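Cystathionine gamma-lyase (Saccharomyces cerevisiae, PDB 1N8P) belongs to the Cys/Met metabolism family of pyridoxal-5'-phosphate-dependent enzymes and binds pyridoxal-5'-phosphate within a tetrameric assembly. Local coordinates at residues A[86-91]-A[140-144]; A[182-186]-A[253-258]; A[258-264]-A[300-306]; A[342-346]-A[363-368]. One frame throughout, in Å; residues are numbered along the deposited sequence.

Interaction 1: residues A[86-91]-A[140-144]; sequences ILQSLP and KLVWI
Lys140 starts the contact against Leu90 and Pro91, at the end of the turn that leaves helix 79-88. Its CB lies 4.2 Å from Leu90 CD2. Bends at chi2 and chi3 bring the lysine chain alongside the proline ring, at its CG-CD side, with CE 3.8 Å from Pro91 CG, while NZ goes on to a hydrogen bond with Gln171 O. Leu141 has CG anti to its amide nitrogen (chi1 -180°), and its two methyls part towards two helix residues: CD1 sits 4.0 Å from Ile86 CG2, and CD2 meets Leu87 CD2 at 3.5 Å, with both partners crossing it at about a right angle. Nearer its own backbone, Leu141 CB lies 4.3 Å from Leu90 CD1. Trp143 puts its six-membered ring against the helix, CZ3 standing 4.0 Å from Ile86 CD1, and this side chain lies about 7 Å from pyridoxal-5'-phosphate. The strand runs inside the mixed sheet of the pyridoxal-5'-phosphate-binding fold, between strands 95-99 and 174-178, and helix 79-88 packs on one face. Since the meeting groups are almost all aliphatic or aromatic carbon, helix and sheet are joined here by dispersion and burial of apolar surface, with the lysine ammonium turned to a separate carbonyl.

Interaction 2: residues A[182-186]-A[253-258]; sequences LSPYI and LHLRVR
The short, weakly bonded helix around residues 183-186, a little beyond strand 174-178, packs on the first turns of helix 253-271, with Tyr185 laid across His254, Val257 and Arg258. Tyr185 CG is anti to the backbone N (chi1 -172°), which carries the ring out over the longer helix. One ring face receives a CH-pi contact from His254 CA, 4.3 Å from the centroid and 20° off the normal, and His254 CB rests 3.8 Å from Tyr185 CD1; the end of the side chain leads away, and His254 also packs on Ile374 of a neighbouring subunit. At the ring edge Val257 CG1 comes within 3.6 Å of Tyr185 CD2, and Arg258 CD lies 3.2 Å from Tyr185 OH. The guanidinium plane stands almost upright to the ring, 87° away, and its charge is answered by Asp301. This is helix-on-helix packing within the fold type I (aspartate aminotransferase-like) architecture to which this family belongs; Leu182, at the start of the segment, has its side chain about 10 Å from pyridoxal-5'-phosphate. Val257 CG1 serves two neighbours, as Ile186 CG1 also approaches it at 3.7 Å. Leu253 splits its methyls, CD2 being 4.2 Å from Pro184 CD and CD1 3.9 Å from Ser183 OG. Phe8, from helix 8-14, meets the Tyr185 ring edge-to-face and also touches Pro184, Leu253 and His254.

Interaction 3: residues A[258-264]-A[300-306]; sequences RQAALSA and RDALGGG
A bend at chi2 (74°) in an otherwise extended chain swings the Arg258 guanidinium back from the helix to Asp301 and Leu303, although its CB starts off away from them; Asp301 has its CG beside the backbone N, anti to the carbonyl carbon, which points its carboxylate at the arginine. The contact sets helix 253-271 against the glycine-rich loop that joins helix 292-298 to strand 307-312, the second strand of the mixed sheet formed by the later part of the chain. Arg258 NH1 forms a salt bridge with Asp301 OD2 at 3.0 Å, a bent bond that meets the oxygen on its anti side and 31° out of the carboxylate plane. Because Asp301 is exposed, solvent probably weakens this pairing. Leu303 packs on the guanidinium, its CD2 over one face, and the same methyl packs on Ala261 CB at 3.9 Å and on Leu262 CD2 at 4.3 Å. Farther along, small residues bring the backbones together: Ala261 and Gly305 have CA atoms 4.7 Å apart. Gly305 takes a positive-phi conformation in which a side chain would strike the preceding carbonyl oxygen. Its own carbonyl is also hydrogen-bonded to Tyr283 OH. Ala264 CB completes the fit, 3.9 Å from Gly306 CA and 3.5 Å from Gly305 O, the oxygen that also meets Ala261 CA in a CA-H...O contact, with an angle of 158° at the hydrogen.

Interaction 4: residues A[342-346]-A[363-368]; sequences LEVPA and VFDDLV
This is a mainly apolar contact where two neighbouring antiparallel strands of the five-stranded mixed sheet, 341-343 and 367-371, pass into loops, with Val344 beside Val368 and Ala346 beside Asp365. The regular ladder still holds between Glu343 and Arg369, which share backbone hydrogen bonding, but Pro345 has no N-H to offer Leu367 O, and its CD sits 3.8 Å from that oxygen. The proline ring lies between two side chains: its CG lies 3.6 Å from Leu367 CD2, the two groups crossing at about a right angle, while its CB lies 3.9 Å from Val363 CG1. Val363 CG1 is anti to the backbone N (chi1 -178°), which turns that methyl to the proline and to the Ala346 amide. Val344 CG1 rests 3.7 Å from Leu367 O. On the sheet face towards helix 316-325, Leu342 CD1 approaches Val368 CG1 at 4.4 Å, and both residues touch Phe322. Charged groups are tied elsewhere: Glu343 to Arg369 and Thr349, Asp365 to Arg358. Before the second strand the chain makes a type I beta turn from Phe364 to Leu367, closed by a 3.2 Å hydrogen bond from Leu367 N to Phe364 O. Against this turn sits the methyl of Ala346, its CB 4.0 Å from Asp365 CA.

Overall arrangement
Interactions 2 and 3 form one continuous patch: their centres are 8 Å apart, both use helix 253-271, and Arg258 belongs to each. Arg300 N probably donates a hydrogen bond to Ile186 O. A second probable one runs from Arg300 NE to Tyr185 O, and Tyr185 CE2 packs on Leu303 CD1 at 3.7 Å. Interaction 1 lies across the chain's centre from this pair, its centre 27 Å from that of interaction 2, on the seven-stranded sheet. Interaction 4 belongs to the five-stranded sheet, its nearest atoms about 9 Å from interaction 3. Pyridoxal-5'-phosphate lies about 7 Å from Trp143, 10 Å from Leu182 and 10 Å from Glu343, measured to these side chains.

Interaction 1: residues A[86-91]-A[140-144]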
# COMPACT_ATOMS: atom_id res chain seq x y z
N ILE A 86 -4.85 -25.70 13.06
CA ILE A 86 -4.29 -26.78 13.86
C ILE A 86 -5.40 -27.62 14.51
O ILE A 86 -5.31 -28.85 14.54
CB ILE A 86 -3.36 -26.24 14.96
CG1 ILE A 86 -2.21 -25.44 14.34
CG2 ILE A 86 -2.78 -27.42 15.75
CD1 ILE A 86 -1.15 -24.94 15.40
N LEU A 87 -6.44 -26.98 15.02
CA LEU A 87 -7.49 -27.75 15.63
C LEU A 87 -8.33 -28.54 14.62
O LEU A 87 -8.82 -29.62 14.93
CB LEU A 87 -8.39 -26.83 16.44
CG LEU A 87 -7.72 -26.20 17.65
CD1 LEU A 87 -8.62 -25.14 18.25
CD2 LEU A 87 -7.42 -27.25 18.69
N GLN A 88 -8.50 -28.02 13.41
CA GLN A 88 -9.31 -28.73 12.43
C GLN A 88 -8.50 -29.80 11.72
O GLN A 88 -9.06 -30.59 10.95
CB GLN A 88 -9.92 -27.74 11.42
CG GLN A 88 -8.96 -27.17 10.39
CD GLN A 88 -9.45 -25.83 9.80
OE1 GLN A 88 -8.92 -25.34 8.79
NE2 GLN A 88 -10.45 -25.22 10.45
N SER A 89 -7.20 -29.84 11.97
CA SER A 89 -6.35 -30.85 11.37
C SER A 89 -6.43 -32.07 12.28
O SER A 89 -5.93 -33.16 11.93
CB SER A 89 -4.88 -30.37 11.27
OG SER A 89 -4.20 -30.42 12.52
N LEU A 90 -7.06 -31.90 13.44
CA LEU A 90 -7.21 -33.01 14.37
C LEU A 90 -8.24 -34.02 13.87
O LEU A 90 -9.13 -33.69 13.08
CB LEU A 90 -7.61 -32.52 15.76
CG LEU A 90 -6.60 -31.76 16.61
CD1 LEU A 90 -7.17 -31.62 18.00
CD2 LEU A 90 -5.26 -32.46 16.64
N PRO A 91 -8.14 -35.28 14.34
CA PRO A 91 -9.11 -36.28 13.91
C PRO A 91 -10.47 -35.96 14.53
O PRO A 91 -10.55 -35.58 15.69
CB PRO A 91 -8.51 -37.57 14.44
CG PRO A 91 -7.84 -37.12 15.71
CD PRO A 91 -7.17 -35.84 15.30
N LYS A 140 -5.32 -35.33 21.97
CA LYS A 140 -4.40 -35.42 20.86
C LYS A 140 -3.50 -34.19 20.80
O LYS A 140 -2.46 -34.20 20.14
CB LYS A 140 -5.20 -35.54 19.56
CG LYS A 140 -6.16 -36.72 19.51
CD LYS A 140 -5.44 -38.02 19.23
CE LYS A 140 -4.79 -37.98 17.87
NZ LYS A 140 -4.20 -39.28 17.52
N LEU A 141 -3.90 -33.13 21.50
CA LEU A 141 -3.14 -31.89 21.49
C LEU A 141 -2.86 -31.43 22.90
O LEU A 141 -3.66 -31.65 23.79
CB LEU A 141 -3.93 -30.78 20.72
CG LEU A 141 -3.39 -29.33 20.52
CD1 LEU A 141 -2.44 -29.24 19.35
CD2 LEU A 141 -4.54 -28.38 20.23
N VAL A 142 -1.71 -30.80 23.10
CA VAL A 142 -1.32 -30.21 24.38
C VAL A 142 -0.87 -28.81 23.97
O VAL A 142 0.12 -28.67 23.23
CB VAL A 142 -0.14 -30.95 25.07
CG1 VAL A 142 0.18 -30.30 26.39
CG2 VAL A 142 -0.51 -32.37 25.33
N TRP A 143 -1.60 -27.80 24.43
CA TRP A 143 -1.28 -26.43 24.08
C TRP A 143 -0.62 -25.71 25.24
O TRP A 143 -1.18 -25.65 26.33
CB TRP A 143 -2.56 -25.71 23.67
CG TRP A 143 -2.36 -24.40 22.94
CD1 TRP A 143 -2.18 -23.17 23.50
CD2 TRP A 143 -2.37 -24.20 21.52
NE1 TRP A 143 -2.09 -22.22 22.52
CE2 TRP A 143 -2.20 -22.82 21.29
CE3 TRP A 143 -2.51 -25.05 20.42
CZ2 TRP A 143 -2.17 -22.27 20.01
CZ3 TRP A 143 -2.48 -24.50 19.15
CH2 TRP A 143 -2.31 -23.12 18.95
N ILE A 144 0.57 -25.18 25.00
CA ILE A 144 1.32 -24.46 26.00
C ILE A 144 1.58 -23.02 25.59
O ILE A 144 2.12 -22.76 24.52
CB ILE A 144 2.68 -25.12 26.25
CG1 ILE A 144 2.48 -26.49 26.89
CG2 ILE A 144 3.52 -24.23 27.13
CD1 ILE A 144 3.81 -27.22 27.12

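Interaction 2: residues A[182-186]-A[253-258]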
# COMPACT_ATOMS: atom_id res chain seq x y z
N LEU A 182 7.42 -13.89 23.63
CA LEU A 182 8.87 -13.85 23.72
C LEU A 182 9.48 -13.65 22.34
O LEU A 182 10.50 -13.00 22.21
CB LEU A 182 9.41 -15.12 24.36
CG LEU A 182 9.10 -15.37 25.84
CD1 LEU A 182 9.62 -16.75 26.24
CD2 LEU A 182 9.75 -14.29 26.71
N SER A 183 8.83 -14.21 21.31
CA SER A 183 9.29 -14.08 19.92
C SER A 183 10.51 -14.93 19.53
O SER A 183 11.34 -15.24 20.36
CB SER A 183 9.70 -12.67 19.65
OG SER A 183 11.09 -12.59 19.89
N PRO A 184 10.64 -15.28 18.25
CA PRO A 184 11.80 -16.07 17.85
C PRO A 184 13.10 -15.68 18.56
O PRO A 184 13.84 -16.52 19.01
CB PRO A 184 11.85 -15.83 16.33
CG PRO A 184 10.38 -15.83 15.97
CD PRO A 184 9.77 -14.98 17.08
N TYR A 185 13.36 -14.39 18.71
CA TYR A 185 14.59 -13.95 19.33
C TYR A 185 14.92 -14.52 20.72
O TYR A 185 15.97 -15.09 20.93
CB TYR A 185 14.62 -12.39 19.40
CG TYR A 185 15.97 -11.87 19.87
CD1 TYR A 185 17.12 -12.16 19.15
CD2 TYR A 185 16.10 -11.17 21.07
CE1 TYR A 185 18.38 -11.79 19.59
CE2 TYR A 185 17.35 -10.79 21.53
CZ TYR A 185 18.50 -11.12 20.77
OH TYR A 185 19.78 -10.79 21.19
N ILE A 186 14.01 -14.34 21.67
CA ILE A 186 14.20 -14.80 23.03
C ILE A 186 14.13 -16.30 23.21
O ILE A 186 14.79 -16.83 24.09
CB ILE A 186 13.15 -14.16 23.99
CG1 ILE A 186 13.33 -12.64 24.01
CG2 ILE A 186 13.30 -14.77 25.43
CD1 ILE A 186 12.36 -11.95 24.91
N LEU A 253 13.46 -7.23 14.46
CA LEU A 253 12.98 -8.00 15.59
C LEU A 253 14.02 -8.18 16.67
O LEU A 253 13.72 -8.06 17.87
CB LEU A 253 12.53 -9.39 15.15
CG LEU A 253 12.11 -10.44 16.18
CD1 LEU A 253 10.88 -10.01 16.96
CD2 LEU A 253 11.80 -11.73 15.43
N HIS A 254 15.25 -8.48 16.26
CA HIS A 254 16.29 -8.67 17.24
C HIS A 254 16.67 -7.36 17.91
O HIS A 254 16.95 -7.35 19.11
CB HIS A 254 17.50 -9.35 16.62
CG HIS A 254 18.04 -8.64 15.44
ND1 HIS A 254 19.17 -7.86 15.50
CD2 HIS A 254 17.53 -8.48 14.20
CE1 HIS A 254 19.34 -7.25 14.34
NE2 HIS A 254 18.35 -7.61 13.53
N LEU A 255 16.70 -6.26 17.18
CA LEU A 255 17.03 -4.99 17.84
C LEU A 255 15.87 -4.53 18.74
O LEU A 255 16.08 -4.13 19.88
CB LEU A 255 17.37 -3.91 16.82
CG LEU A 255 18.58 -4.27 15.96
CD1 LEU A 255 18.90 -3.12 15.03
CD2 LEU A 255 19.78 -4.58 16.86
N ARG A 256 14.65 -4.60 18.25
CA ARG A 256 13.50 -4.19 19.06
C ARG A 256 13.34 -5.02 20.32
O ARG A 256 13.32 -4.49 21.41
CB ARG A 256 12.20 -4.27 18.24
CG ARG A 256 12.10 -3.28 17.15
CD ARG A 256 10.74 -3.32 16.50
NE ARG A 256 10.63 -4.27 15.40
CZ ARG A 256 10.18 -5.51 15.52
NH1 ARG A 256 9.82 -5.95 16.70
NH2 ARG A 256 10.05 -6.28 14.45
N VAL A 257 13.22 -6.33 20.18
CA VAL A 257 13.06 -7.24 21.32
C VAL A 257 14.18 -7.18 22.34
O VAL A 257 13.97 -7.41 23.53
CB VAL A 257 12.94 -8.65 20.82
CG1 VAL A 257 13.01 -9.60 21.97
CG2 VAL A 257 11.64 -8.81 20.06
N ARG A 258 15.38 -6.86 21.88
CA ARG A 258 16.54 -6.76 22.76
C ARG A 258 16.39 -5.55 23.67
O ARG A 258 16.73 -5.60 24.84
CB ARG A 258 17.83 -6.62 21.92
CG ARG A 258 19.15 -6.76 22.67
CD ARG A 258 19.40 -8.20 23.03
NE ARG A 258 20.54 -8.37 23.92
CZ ARG A 258 20.81 -9.49 24.58
NH1 ARG A 258 20.02 -10.54 24.45
NH2 ARG A 258 21.86 -9.55 25.38

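Interaction 3: residues A[258-264]-A[300-306]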
# COMPACT_ATOMS: atom_id res chain seq x y z
N ARG A 258 15.38 -6.86 21.88
CA ARG A 258 16.54 -6.76 22.76
C ARG A 258 16.39 -5.55 23.67
O ARG A 258 16.73 -5.60 24.84
CB ARG A 258 17.83 -6.62 21.92
CG ARG A 258 19.15 -6.76 22.67
CD ARG A 258 19.40 -8.20 23.03
NE ARG A 258 20.54 -8.37 23.92
CZ ARG A 258 20.81 -9.49 24.58
NH1 ARG A 258 20.02 -10.54 24.45
NH2 ARG A 258 21.86 -9.55 25.38
N GLN A 259 15.87 -4.47 23.11
CA GLN A 259 15.68 -3.22 23.83
C GLN A 259 14.46 -3.26 24.76
O GLN A 259 14.52 -2.88 25.92
CB GLN A 259 15.52 -2.11 22.81
CG GLN A 259 15.33 -0.75 23.40
CD GLN A 259 16.56 -0.28 24.05
OE1 GLN A 259 17.64 -0.41 23.50
NE2 GLN A 259 16.43 0.29 25.24
N ALA A 260 13.35 -3.75 24.23
CA ALA A 260 12.13 -3.83 25.00
C ALA A 260 12.37 -4.67 26.25
O ALA A 260 11.80 -4.43 27.30
CB ALA A 260 11.01 -4.42 24.14
N ALA A 261 13.24 -5.66 26.13
CA ALA A 261 13.54 -6.55 27.24
C ALA A 261 14.42 -5.87 28.32
O ALA A 261 14.08 -5.89 29.51
CB ALA A 261 14.19 -7.85 26.70
N LEU A 262 15.56 -5.28 27.93
CA LEU A 262 16.40 -4.59 28.91
C LEU A 262 15.51 -3.59 29.65
O LEU A 262 15.50 -3.54 30.86
CB LEU A 262 17.56 -3.81 28.24
CG LEU A 262 18.42 -4.37 27.10
CD1 LEU A 262 19.59 -3.46 27.03
CD2 LEU A 262 18.89 -5.81 27.28
N SER A 263 14.74 -2.81 28.91
CA SER A 263 13.88 -1.84 29.55
C SER A 263 12.91 -2.43 30.56
O SER A 263 12.84 -1.94 31.66
CB SER A 263 13.11 -1.05 28.51
OG SER A 263 13.96 -0.09 27.91
N ALA A 264 12.18 -3.48 30.17
CA ALA A 264 11.20 -4.13 31.05
C ALA A 264 11.86 -4.72 32.28
O ALA A 264 11.27 -4.74 33.35
CB ALA A 264 10.43 -5.22 30.29
N ARG A 300 16.71 -16.78 25.75
CA ARG A 300 18.03 -16.29 25.37
C ARG A 300 18.55 -15.28 26.40
O ARG A 300 17.84 -14.36 26.82
CB ARG A 300 17.99 -15.61 24.02
CG ARG A 300 19.32 -14.96 23.64
CD ARG A 300 19.15 -14.16 22.36
NE ARG A 300 18.56 -14.98 21.30
CZ ARG A 300 19.27 -15.59 20.38
NH1 ARG A 300 20.59 -15.45 20.39
NH2 ARG A 300 18.67 -16.34 19.46
N ASP A 301 19.81 -15.45 26.81
CA ASP A 301 20.46 -14.57 27.76
C ASP A 301 19.66 -14.31 29.01
O ASP A 301 20.02 -13.47 29.84
CB ASP A 301 20.81 -13.27 27.07
CG ASP A 301 21.83 -13.45 26.00
OD1 ASP A 301 22.90 -14.00 26.31
OD2 ASP A 301 21.58 -13.07 24.84
N ALA A 302 18.58 -15.06 29.16
CA ALA A 302 17.67 -14.96 30.30
C ALA A 302 16.83 -13.67 30.23
O ALA A 302 16.48 -13.10 31.28
CB ALA A 302 18.45 -15.03 31.60
N LEU A 303 16.53 -13.22 29.01
CA LEU A 303 15.74 -12.02 28.80
C LEU A 303 14.32 -12.31 29.24
O LEU A 303 13.76 -13.35 28.87
CB LEU A 303 15.79 -11.61 27.32
CG LEU A 303 17.16 -11.15 26.78
CD1 LEU A 303 17.16 -11.04 25.26
CD2 LEU A 303 17.50 -9.84 27.40
N GLY A 304 13.73 -11.42 30.04
CA GLY A 304 12.39 -11.64 30.54
C GLY A 304 11.28 -11.31 29.58
O GLY A 304 10.15 -11.74 29.73
N GLY A 305 11.60 -10.52 28.57
CA GLY A 305 10.59 -10.16 27.58
C GLY A 305 10.26 -8.69 27.68
O GLY A 305 11.05 -7.93 28.23
N GLY A 306 9.10 -8.31 27.17
CA GLY A 306 8.67 -6.92 27.22
C GLY A 306 7.40 -6.73 28.01
O GLY A 306 6.94 -5.61 28.18

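Interaction 4: residues A[342-346]-A[363-368]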
# COMPACT_ATOMS: atom_id res chain seq x y z
N LEU A 342 -0.35 -0.33 28.08
CA LEU A 342 -0.64 -0.90 29.38
C LEU A 342 -2.13 -1.23 29.44
O LEU A 342 -2.96 -0.55 28.86
CB LEU A 342 -0.18 0.04 30.49
CG LEU A 342 -1.10 1.03 31.16
CD1 LEU A 342 -0.32 1.73 32.24
CD2 LEU A 342 -1.65 2.02 30.16
N GLU A 343 -2.45 -2.31 30.13
CA GLU A 343 -3.83 -2.76 30.20
C GLU A 343 -4.12 -3.41 31.56
O GLU A 343 -3.20 -3.73 32.32
CB GLU A 343 -4.07 -3.74 29.04
CG GLU A 343 -5.30 -4.57 29.11
CD GLU A 343 -4.99 -6.03 29.32
OE1 GLU A 343 -4.00 -6.35 30.00
OE2 GLU A 343 -5.77 -6.87 28.82
N VAL A 344 -5.40 -3.56 31.88
CA VAL A 344 -5.83 -4.18 33.13
C VAL A 344 -6.62 -5.42 32.74
O VAL A 344 -7.83 -5.38 32.64
CB VAL A 344 -6.77 -3.26 33.93
CG1 VAL A 344 -7.26 -3.98 35.17
CG2 VAL A 344 -6.05 -1.97 34.29
N PRO A 345 -5.93 -6.55 32.53
CA PRO A 345 -6.59 -7.79 32.13
C PRO A 345 -8.00 -8.00 32.64
O PRO A 345 -8.88 -8.39 31.89
CB PRO A 345 -5.62 -8.87 32.61
CG PRO A 345 -4.74 -8.16 33.60
CD PRO A 345 -4.56 -6.83 32.97
N ALA A 346 -8.21 -7.71 33.91
CA ALA A 346 -9.51 -7.90 34.55
C ALA A 346 -10.64 -7.29 33.77
O ALA A 346 -11.59 -7.97 33.39
CB ALA A 346 -9.49 -7.31 35.94
N VAL A 363 -5.54 -13.68 37.59
CA VAL A 363 -5.90 -12.40 36.99
C VAL A 363 -6.50 -11.44 38.00
O VAL A 363 -7.63 -10.99 37.85
CB VAL A 363 -6.87 -12.61 35.81
CG1 VAL A 363 -7.22 -11.29 35.16
CG2 VAL A 363 -6.24 -13.56 34.80
N PHE A 364 -5.73 -11.12 39.03
CA PHE A 364 -6.17 -10.22 40.08
C PHE A 364 -6.79 -8.92 39.56
O PHE A 364 -6.33 -8.32 38.58
CB PHE A 364 -5.01 -9.90 41.02
CG PHE A 364 -4.70 -10.99 42.01
CD1 PHE A 364 -3.42 -11.16 42.51
CD2 PHE A 364 -5.70 -11.84 42.46
CE1 PHE A 364 -3.13 -12.15 43.43
CE2 PHE A 364 -5.42 -12.83 43.39
CZ PHE A 364 -4.14 -12.99 43.87
N ASP A 365 -7.83 -8.48 40.24
CA ASP A 365 -8.56 -7.28 39.88
C ASP A 365 -7.73 -6.01 40.05
O ASP A 365 -8.04 -4.99 39.44
CB ASP A 365 -9.81 -7.17 40.76
CG ASP A 365 -10.82 -6.18 40.24
OD1 ASP A 365 -10.46 -5.00 40.06
OD2 ASP A 365 -11.99 -6.59 40.03
N ASP A 366 -6.71 -6.06 40.90
CA ASP A 366 -5.87 -4.88 41.11
C ASP A 366 -4.52 -5.03 40.42
O ASP A 366 -3.52 -4.47 40.85
CB ASP A 366 -5.70 -4.57 42.61
CG ASP A 366 -5.08 -5.73 43.42
OD1 ASP A 366 -5.47 -6.89 43.19
OD2 ASP A 366 -4.23 -5.48 44.31
N LEU A 367 -4.51 -5.78 39.32
CA LEU A 367 -3.31 -6.05 38.54
C LEU A 367 -3.13 -5.23 37.26
O LEU A 367 -4.00 -5.22 36.39
CB LEU A 367 -3.30 -7.51 38.14
CG LEU A 367 -2.12 -7.95 37.29
CD1 LEU A 367 -1.02 -8.46 38.22
CD2 LEU A 367 -2.58 -9.03 36.33
N VAL A 368 -2.00 -4.56 37.13
CA VAL A 368 -1.71 -3.77 35.94
C VAL A 368 -0.69 -4.53 35.07
O VAL A 368 0.38 -4.94 35.55
CB VAL A 368 -1.14 -2.38 36.28
CG1 VAL A 368 -0.60 -1.71 35.04
CG2 VAL A 368 -2.22 -1.52 36.90